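Local coordinates for geranyltranstransferase (Staphylococcus aureus, PDB 1RTR), which probably condenses isopentenyl diphosphate with allylic diphosphates to make farnesyl diphosphate, at residues A[4-9]-A[46-51]; A[201-206]-A[279-284]. All blocks are in the same frame, centred on the assembly; numbering follows the deposited sequence.

Contact 1. Residues A[4-9]-A[46-51]; sequences LPMNKL and RPVLLL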
loop_
_atom_site.group_PDB
_atom_site.type_symbol
_atom_site.label_atom_id
_atom_site.label_comp_id
_atom_site.label_asym_id
_atom_site.label_seq_id
_atom_site.Cartn_x
_atom_site.Cartn_y
_atom_site.Cartn_z
ATOM N N LEU A 4 12.741 -26.809 -13.044
ATOM C CA LEU A 4 11.487 -26.409 -12.404
ATOM C C LEU A 4 10.384 -26.227 -13.442
ATOM O O LEU A 4 10.256 -25.144 -14.035
ATOM C CB LEU A 4 11.650 -25.118 -11.586
ATOM C CG LEU A 4 12.878 -24.866 -10.712
ATOM C CD1 LEU A 4 12.882 -23.425 -10.246
ATOM C CD2 LEU A 4 12.923 -25.812 -9.524
ATOM N N PRO A 5 9.594 -27.282 -13.669
ATOM C CA PRO A 5 8.436 -27.195 -14.564
ATOM C C PRO A 5 7.571 -26.004 -14.167
ATOM O O PRO A 5 7.366 -25.771 -12.971
ATOM C CB PRO A 5 7.693 -28.511 -14.307
ATOM C CG PRO A 5 8.751 -29.462 -13.848
ATOM C CD PRO A 5 9.747 -28.633 -13.095
ATOM N N MET A 6 7.099 -25.254 -15.159
ATOM C CA MET A 6 6.293 -24.065 -14.912
ATOM C C MET A 6 5.039 -24.394 -14.108
ATOM O O MET A 6 4.732 -23.702 -13.133
ATOM C CB MET A 6 5.928 -23.367 -16.227
ATOM C CG MET A 6 5.083 -22.112 -16.053
ATOM S SD MET A 6 5.900 -20.620 -16.645
ATOM C CE MET A 6 4.430 -19.587 -17.061
ATOM N N ASN A 7 4.330 -25.450 -14.504
ATOM C CA ASN A 7 3.098 -25.839 -13.815
ATOM C C ASN A 7 3.307 -26.261 -12.358
ATOM O O ASN A 7 2.383 -26.168 -11.549
ATOM C CB ASN A 7 2.364 -26.938 -14.577
ATOM C CG ASN A 7 3.271 -28.074 -14.945
ATOM O OD1 ASN A 7 3.895 -28.054 -16.004
ATOM N ND2 ASN A 7 3.375 -29.066 -14.065
ATOM N N LYS A 8 4.513 -26.717 -12.023
ATOM C CA LYS A 8 4.818 -27.075 -10.641
ATOM C C LYS A 8 5.098 -25.856 -9.758
ATOM O O LYS A 8 4.856 -25.906 -8.544
ATOM C CB LYS A 8 5.958 -28.095 -10.562
ATOM C CG LYS A 8 5.475 -29.547 -10.590
ATOM C CD LYS A 8 5.153 -30.059 -9.192
ATOM C CE LYS A 8 5.604 -31.509 -9.018
ATOM N NZ LYS A 8 4.533 -32.463 -9.425
ATOM N N LEU A 9 5.602 -24.775 -10.355
ATOM C CA LEU A 9 5.734 -23.504 -9.648
ATOM C C LEU A 9 4.370 -22.830 -9.450
ATOM O O LEU A 9 4.044 -22.404 -8.343
ATOM C CB LEU A 9 6.699 -22.569 -10.367
ATOM C CG LEU A 9 8.163 -22.670 -9.951
ATOM C CD1 LEU A 9 9.008 -21.969 -10.975
ATOM C CD2 LEU A 9 8.401 -22.074 -8.585
ATOM N N ARG A 46 3.934 -13.187 -12.926
ATOM C CA ARG A 46 4.747 -12.255 -12.134
ATOM C C ARG A 46 5.527 -12.974 -11.037
ATOM O O ARG A 46 6.759 -12.886 -11.029
ATOM C CB ARG A 46 3.928 -11.093 -11.572
ATOM C CG ARG A 46 3.511 -10.086 -12.607
ATOM C CD ARG A 46 2.315 -9.282 -12.188
ATOM N NE ARG A 46 1.788 -8.467 -13.271
ATOM C CZ ARG A 46 0.939 -8.894 -14.202
ATOM N NH1 ARG A 46 0.521 -8.056 -15.140
ATOM N NH2 ARG A 46 0.502 -10.142 -14.202
ATOM N N PRO A 47 4.835 -13.688 -10.131
ATOM C CA PRO A 47 5.518 -14.517 -9.131
ATOM C C PRO A 47 6.452 -15.515 -9.774
ATOM O O PRO A 47 7.589 -15.654 -9.322
ATOM C CB PRO A 47 4.370 -15.256 -8.407
ATOM C CG PRO A 47 3.146 -15.015 -9.193
ATOM C CD PRO A 47 3.375 -13.737 -9.952
ATOM N N VAL A 48 5.988 -16.183 -10.826
ATOM C CA VAL A 48 6.786 -17.223 -11.467
ATOM C C VAL A 48 8.063 -16.647 -12.063
ATOM O O VAL A 48 9.151 -17.214 -11.881
ATOM C CB VAL A 48 5.962 -18.006 -12.496
ATOM C CG1 VAL A 48 6.862 -18.638 -13.536
ATOM C CG2 VAL A 48 5.139 -19.095 -11.781
ATOM N N LEU A 49 7.930 -15.510 -12.747
ATOM C CA LEU A 49 9.076 -14.759 -13.252
ATOM C C LEU A 49 10.103 -14.532 -12.166
ATOM O O LEU A 49 11.282 -14.806 -12.377
ATOM C CB LEU A 49 8.639 -13.419 -13.848
ATOM C CG LEU A 49 9.696 -12.591 -14.584
ATOM C CD1 LEU A 49 10.442 -13.432 -15.626
ATOM C CD2 LEU A 49 9.046 -11.392 -15.247
ATOM N N LEU A 50 9.661 -14.049 -11.003
ATOM C CA LEU A 50 10.578 -13.734 -9.902
ATOM C C LEU A 50 11.303 -14.997 -9.419
ATOM O O LEU A 50 12.537 -15.021 -9.298
ATOM C CB LEU A 50 9.828 -13.004 -8.777
ATOM C CG LEU A 50 10.212 -12.818 -7.293
ATOM C CD1 LEU A 50 11.675 -12.937 -6.935
ATOM C CD2 LEU A 50 9.672 -11.489 -6.796
ATOM N N LEU A 51 10.522 -16.044 -9.169
ATOM C CA LEU A 51 11.047 -17.360 -8.810
ATOM C C LEU A 51 12.068 -17.885 -9.828
ATOM O O LEU A 51 13.203 -18.227 -9.456
ATOM C CB LEU A 51 9.883 -18.346 -8.629
ATOM C CG LEU A 51 9.208 -18.502 -7.245
ATOM C CD1 LEU A 51 9.646 -17.477 -6.163
ATOM C CD2 LEU A 51 7.693 -18.546 -7.386
#

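Contact 2. Residues A[201-206]-A[279-284]; sequences EHLESY and KHLLEI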
loop_
_atom_site.group_PDB
_atom_site.type_symbol
_atom_site.label_atom_id
_atom_site.label_comp_id
_atom_site.label_asym_id
_atom_site.label_seq_id
_atom_site.Cartn_x
_atom_site.Cartn_y
_atom_site.Cartn_z
ATOM N N GLU A 201 22.225 -4.659 -14.999
ATOM C CA GLU A 201 21.916 -3.873 -16.196
ATOM C C GLU A 201 21.253 -4.695 -17.280
ATOM O O GLU A 201 20.291 -4.245 -17.892
ATOM C CB GLU A 201 23.174 -3.226 -16.775
ATOM C CG GLU A 201 22.942 -2.541 -18.125
ATOM C CD GLU A 201 23.129 -3.454 -19.342
ATOM O OE1 GLU A 201 24.183 -4.138 -19.424
ATOM O OE2 GLU A 201 22.221 -3.478 -20.224
ATOM N N HIS A 202 21.780 -5.878 -17.550
ATOM C CA HIS A 202 21.231 -6.705 -18.614
ATOM C C HIS A 202 19.888 -7.269 -18.230
ATOM O O HIS A 202 19.011 -7.451 -19.083
ATOM C CB HIS A 202 22.195 -7.842 -18.983
ATOM C CG HIS A 202 23.493 -7.367 -19.558
ATOM N ND1 HIS A 202 24.674 -7.388 -18.847
ATOM C CD2 HIS A 202 23.794 -6.849 -20.773
ATOM C CE1 HIS A 202 25.650 -6.908 -19.600
ATOM N NE2 HIS A 202 25.141 -6.570 -20.772
ATOM N N LEU A 203 19.710 -7.553 -16.945
ATOM C CA LEU A 203 18.447 -8.126 -16.489
ATOM C C LEU A 203 17.360 -7.075 -16.565
ATOM O O LEU A 203 16.216 -7.372 -16.916
ATOM C CB LEU A 203 18.590 -8.693 -15.077
ATOM C CG LEU A 203 19.302 -10.050 -15.014
ATOM C CD1 LEU A 203 19.843 -10.310 -13.616
ATOM C CD2 LEU A 203 18.366 -11.171 -15.472
ATOM N N GLU A 204 17.753 -5.838 -16.269
ATOM C CA GLU A 204 16.889 -4.668 -16.417
ATOM C C GLU A 204 16.336 -4.486 -17.831
ATOM O O GLU A 204 15.113 -4.563 -18.017
ATOM C CB GLU A 204 17.618 -3.406 -15.967
ATOM C CG GLU A 204 17.182 -2.892 -14.618
ATOM C CD GLU A 204 16.513 -1.535 -14.698
ATOM O OE1 GLU A 204 15.457 -1.446 -15.396
ATOM O OE2 GLU A 204 17.048 -0.570 -14.059
ATOM N N SER A 205 17.211 -4.265 -18.819
ATOM C CA SER A 205 16.750 -4.181 -20.212
ATOM C C SER A 205 15.941 -5.393 -20.582
ATOM O O SER A 205 14.877 -5.271 -21.205
ATOM C CB SER A 205 17.889 -4.044 -21.222
ATOM O OG SER A 205 18.861 -3.135 -20.777
ATOM N N TYR A 206 16.431 -6.568 -20.201
ATOM C CA TYR A 206 15.685 -7.774 -20.502
ATOM C C TYR A 206 14.258 -7.605 -20.019
ATOM O O TYR A 206 13.320 -7.841 -20.782
ATOM C CB TYR A 206 16.338 -9.019 -19.891
ATOM C CG TYR A 206 15.380 -10.193 -19.749
ATOM C CD1 TYR A 206 14.699 -10.429 -18.550
ATOM C CD2 TYR A 206 15.135 -11.047 -20.819
ATOM C CE1 TYR A 206 13.814 -11.508 -18.422
ATOM C CE2 TYR A 206 14.251 -12.118 -20.704
ATOM C CZ TYR A 206 13.605 -12.347 -19.504
ATOM O OH TYR A 206 12.736 -13.399 -19.397
ATOM N N LYS A 279 18.231 -20.416 -19.665
ATOM C CA LYS A 279 17.229 -21.198 -20.389
ATOM C C LYS A 279 15.797 -20.851 -19.955
ATOM O O LYS A 279 14.890 -20.798 -20.791
ATOM C CB LYS A 279 17.562 -22.709 -20.330
ATOM C CG LYS A 279 16.419 -23.692 -19.978
ATOM C CD LYS A 279 16.850 -24.676 -18.857
ATOM C CE LYS A 279 16.587 -24.118 -17.430
ATOM N NZ LYS A 279 17.810 -24.062 -16.544
ATOM N N HIS A 280 15.610 -20.567 -18.664
ATOM C CA HIS A 280 14.285 -20.247 -18.113
ATOM C C HIS A 280 13.746 -18.895 -18.584
ATOM O O HIS A 280 12.592 -18.784 -19.019
ATOM C CB HIS A 280 14.326 -20.268 -16.582
ATOM C CG HIS A 280 14.208 -21.637 -15.990
ATOM N ND1 HIS A 280 13.442 -22.634 -16.560
ATOM C CD2 HIS A 280 14.766 -22.178 -14.880
ATOM C CE1 HIS A 280 13.536 -23.730 -15.828
ATOM N NE2 HIS A 280 14.334 -23.479 -14.804
ATOM N N LEU A 281 14.590 -17.874 -18.459
ATOM C CA LEU A 281 14.270 -16.533 -18.915
ATOM C C LEU A 281 13.945 -16.570 -20.414
ATOM O O LEU A 281 12.877 -16.109 -20.841
ATOM C CB LEU A 281 15.439 -15.586 -18.614
ATOM C CG LEU A 281 15.534 -14.840 -17.270
ATOM C CD1 LEU A 281 14.647 -15.412 -16.167
ATOM C CD2 LEU A 281 16.971 -14.782 -16.808
ATOM N N LEU A 282 14.852 -17.169 -21.190
ATOM C CA LEU A 282 14.688 -17.357 -22.629
ATOM C C LEU A 282 13.399 -18.089 -22.948
ATOM O O LEU A 282 12.735 -17.773 -23.932
ATOM C CB LEU A 282 15.896 -18.100 -23.213
ATOM C CG LEU A 282 16.217 -18.114 -24.718
ATOM C CD1 LEU A 282 15.738 -19.417 -25.373
ATOM C CD2 LEU A 282 15.666 -16.896 -25.480
ATOM N N GLU A 283 13.031 -19.051 -22.108
ATOM C CA GLU A 283 11.775 -19.775 -22.293
ATOM C C GLU A 283 10.549 -18.881 -22.085
ATOM O O GLU A 283 9.541 -19.049 -22.771
ATOM C CB GLU A 283 11.711 -20.986 -21.366
ATOM C CG GLU A 283 11.363 -22.305 -22.045
ATOM C CD GLU A 283 11.930 -23.502 -21.294
ATOM O OE1 GLU A 283 12.726 -24.273 -21.893
ATOM O OE2 GLU A 283 11.588 -23.663 -20.094
ATOM N N ILE A 284 10.635 -17.941 -21.138
ATOM C CA ILE A 284 9.540 -17.001 -20.887
ATOM C C ILE A 284 9.373 -16.021 -22.051
ATOM O O ILE A 284 8.244 -15.715 -22.442
ATOM C CB ILE A 284 9.709 -16.270 -19.519
ATOM C CG1 ILE A 284 9.125 -17.117 -18.394
ATOM C CG2 ILE A 284 9.029 -14.887 -19.504
ATOM C CD1 ILE A 284 10.023 -17.184 -17.194
#

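Contact 1. Residues A[4-9]-A[46-51]
L51, which packs against L9 across this contact, has its backbone fixed by a regular helical bond, L51 N to P47 O at 3.0 Å. On the other side the first turn is less tidy: P5 holds the N-cap position of helix 6-18, and its carbonyl O receives two weak bonds, from the backbone N atoms of K8 and L9. The contacts between 4-9 and 46-51 are apolar, with 225 Å² buried over both sides, and the evidence lies in the approaches of carbon and sulfur atoms. V48 is central, because its two methyl branches serve different partners. CG1, placed anti to the backbone N (chi1 156°), meets M6 SD at 3.8 Å, while CG2 comes to 4.1 Å from L9 CB. The M6 chain starts off anti to its own N and then bends at chi2 (118°), which carries the sulfur over to V48; the two side chains lie at about a right angle. In the all-helical fold of polyprenyl synthetases, this is the N-terminal helix resting on the helix of residues 45-56, with partners spaced by three residues on each side, M6 and L9 facing V48 and L51. The backbones come closest where L9 CA and V48 CA are 6.6 Å apart. From L9 a single methyl, CD2, does the work on L51, touching L51 CD2 at 3.8 Å and L51 CG at 3.9 Å, so it lies alongside the branch point as well as the methyl end. Y61, from a loop, touches both of these leucines, and V13, farther along helix 6-18, extends the apolar seam to P47 and L51. Away from the N-terminal helix, R46 touches helices 65-83 and 179-193.

Contact 2. Residues A[201-206]-A[279-284]
The C-terminal helix 279-289 runs beside the long helix 197-227 of the all-helical prenyltransferase fold, and this contact is a side-chain bridge between the two. Their local axes pass 12.9 Å apart with N-to-C directions only 18° from parallel, and even the nearest CA atoms, those of Y206 and L281, are 9.0 Å from each other. Such a separation has to be spanned by long side chains, and Y206 does most of it. With CG anti to the backbone N, its ring reaches across to the opposite backbone, where OH donates to L281 O at 3.1 Å. The C=O···donor angle is 102°, and the hydroxyl sits well out of the carbonyl plane, 46° above it, rather than on a lone pair. L281 O also accepts a weak bond from I284 N within its own helix, so the tyrosine is an added partner on a carbonyl already engaged. This bond satisfies a buried phenol hydroxyl. L281 supports the ring as well: its CB lies 3.8 Å from Y206 CZ, approaching at an angle that is neither face nor edge. I284 CG2 stands 4.0 Å from Y206 OH and flanks the end of the phenol. At the ring's in-plane edge lies L203 O, one turn back. Next to the tyrosine bridge, L203 CD2 meets L281 CD2 at 4.1 Å, the two leucine side chains standing at about a right angle. Y206 also touches L269 of helix 245-270, and L203 packs on V186 and M187 of helix 179-193. From the C-terminal helix, L281 reaches S56 and I284 reaches L52, both on helix 45-56, which places the pair among three other helices, 179-193, 245-270 and 45-56.

How the contacts relate
From the N terminus, contact 1 comes first: the chain enters helix 6-18 and, after 36 intervening residues, helix 45-56 returns to pack on it. Contact 2 opens much later and closes a longer excursion of 72 residues, bringing helix 279-289 back to helix 197-227. The two loops follow in series, neither enclosing nor crossing the other, yet their centres are 14 Å apart and the contacts touch. L4 O approaches H280 CE1 at 4.0 Å, and L49 CD1 approaches I284 CD1 at 4.1 Å. The N-terminal segment and helix 45-56 thus both border the C-terminal helix, with the bond from H280 NE2 to T2 O adding a polar tie between the chain ends.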